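Local coordinates for protein putative acetyltransferase (Streptococcus mutans, PDB 3LD2) that binds coenzyme A and, as a member of the GNAT family, probably transfers an acyl group from acyl-CoA to an acceptor, at residues 46-51 and 93-98. Residues are numbered along the deposited sequence; the frame is centred on the assembly and turned at random.
Sequences EQVVEL and VGVLDY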
# COMPACT_ATOMS: atom_id res chain seq x y z
N GLU A 46 14.87 8.87 -2.04
CA GLU A 46 15.97 7.90 -2.03
C GLU A 46 15.64 6.81 -1.04
O GLU A 46 15.78 5.62 -1.32
CB GLU A 46 17.26 8.58 -1.57
CG GLU A 46 18.45 8.33 -2.48
CD GLU A 46 18.33 9.10 -3.81
OE1 GLU A 46 17.21 9.13 -4.40
OE2 GLU A 46 19.35 9.66 -4.27
N GLN A 47 15.22 7.23 0.14
CA GLN A 47 14.93 6.33 1.23
C GLN A 47 13.73 5.43 0.96
O GLN A 47 13.79 4.23 1.24
CB GLN A 47 14.69 7.14 2.50
CG GLN A 47 15.96 7.45 3.24
CD GLN A 47 15.66 8.31 4.45
OE1 GLN A 47 15.55 7.81 5.58
NE2 GLN A 47 15.47 9.62 4.21
N VAL A 48 12.65 6.01 0.46
CA VAL A 48 11.45 5.28 0.07
C VAL A 48 11.78 4.18 -0.96
O VAL A 48 11.39 3.02 -0.80
CB VAL A 48 10.37 6.26 -0.47
CG1 VAL A 48 9.25 5.52 -1.16
CG2 VAL A 48 9.84 7.13 0.67
N VAL A 49 12.53 4.54 -2.00
CA VAL A 49 13.06 3.54 -2.92
C VAL A 49 13.79 2.36 -2.22
O VAL A 49 13.45 1.20 -2.45
CB VAL A 49 13.97 4.18 -3.98
CG1 VAL A 49 14.71 3.10 -4.79
CG2 VAL A 49 13.14 5.05 -4.90
N GLU A 50 14.77 2.67 -1.38
CA GLU A 50 15.51 1.65 -0.64
C GLU A 50 14.61 0.78 0.20
O GLU A 50 14.74 -0.43 0.21
CB GLU A 50 16.54 2.30 0.28
CG GLU A 50 17.92 2.48 -0.33
CD GLU A 50 18.63 1.14 -0.63
OE1 GLU A 50 18.80 0.84 -1.84
OE2 GLU A 50 19.01 0.40 0.32
N LEU A 51 13.69 1.42 0.92
CA LEU A 51 12.79 0.70 1.79
C LEU A 51 11.89 -0.25 0.99
O LEU A 51 11.66 -1.39 1.40
CB LEU A 51 11.94 1.67 2.60
CG LEU A 51 10.68 1.09 3.25
CD1 LEU A 51 11.00 -0.18 4.04
CD2 LEU A 51 10.07 2.10 4.15
N VAL A 93 10.58 4.81 8.06
CA VAL A 93 10.37 3.42 8.48
C VAL A 93 9.07 2.82 7.95
O VAL A 93 8.77 1.65 8.20
CB VAL A 93 10.38 3.25 10.02
CG1 VAL A 93 11.78 3.42 10.57
CG2 VAL A 93 9.37 4.21 10.68
N GLY A 94 8.30 3.64 7.24
CA GLY A 94 7.06 3.20 6.63
C GLY A 94 6.60 4.13 5.52
O GLY A 94 6.91 5.33 5.53
N VAL A 95 5.87 3.59 4.55
CA VAL A 95 5.34 4.42 3.47
C VAL A 95 4.00 3.90 2.93
O VAL A 95 3.79 2.70 2.78
CB VAL A 95 6.36 4.58 2.32
CG1 VAL A 95 6.77 3.22 1.76
CG2 VAL A 95 5.79 5.50 1.24
N LEU A 96 3.09 4.84 2.67
CA LEU A 96 1.80 4.51 2.09
C LEU A 96 1.51 5.49 0.96
O LEU A 96 1.48 6.71 1.17
CB LEU A 96 0.69 4.57 3.15
CG LEU A 96 -0.72 4.17 2.64
CD1 LEU A 96 -1.66 3.67 3.73
CD2 LEU A 96 -1.41 5.31 1.85
N ASP A 97 1.32 4.95 -0.25
CA ASP A 97 0.91 5.77 -1.39
C ASP A 97 -0.52 5.41 -1.79
O ASP A 97 -0.92 4.25 -1.68
CB ASP A 97 1.83 5.57 -2.58
CG ASP A 97 1.66 4.22 -3.22
OD1 ASP A 97 1.95 3.22 -2.54
OD2 ASP A 97 1.25 4.14 -4.39
N TYR A 98 -1.28 6.40 -2.23
CA TYR A 98 -2.66 6.15 -2.66
C TYR A 98 -3.04 6.97 -3.86
O TYR A 98 -2.42 7.98 -4.17
CB TYR A 98 -3.66 6.38 -1.52
CG TYR A 98 -3.76 7.78 -0.99
CD1 TYR A 98 -4.68 8.68 -1.52
CD2 TYR A 98 -2.95 8.21 0.07
CE1 TYR A 98 -4.79 9.97 -1.03
CE2 TYR A 98 -3.05 9.51 0.57
CZ TYR A 98 -3.97 10.39 0.00
OH TYR A 98 -4.10 11.69 0.48
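Helix segment 46-51 lies across strand segment 93-98 almost at right angles, the two directions 95° apart and the axes 9.1 Å apart at their closest. The closest CA atoms are those of Val-48 and Val-95, 7.0 Å apart; no hydrogen bond joins the segments, and the contact is buried and made by van der Waals packing. Leu-51, one turn after Val-48, points toward the strand. Its CG stands anti to the backbone N (chi1 163°), and the CD2 methyl sits over the face of the Val-93/Gly-94 peptide. CD2 lies 3.9 Å from Gly-94 N, almost directly above it. The same methyl meets Val-95 CG1 at 4.2 Å. The other methyl of Val-95, CG2, touches Val-48 CG1, also at 4.2 Å, and Val-95 thus bridges two successive turns of the helix with its two branches. The CB of Val-93 points away, to the opposite face, where its side chain packs on Ile-126 of helix 126-138. Val-93 and Gly-94 both pair with Ala-86 in a classic beta bulge, just where Leu-51 lies on the strand. Strand 92-100 runs between strands 82-88 and 110-117 of the GNAT sheet, antiparallel to both; Val-85 of the former touches both Val-48 and Val-95, while the latter carries the coenzyme A-binding residues Ile-115 and Val-117. Helices 45-55 and 126-138 therefore flank this strand on opposite faces of the sheet.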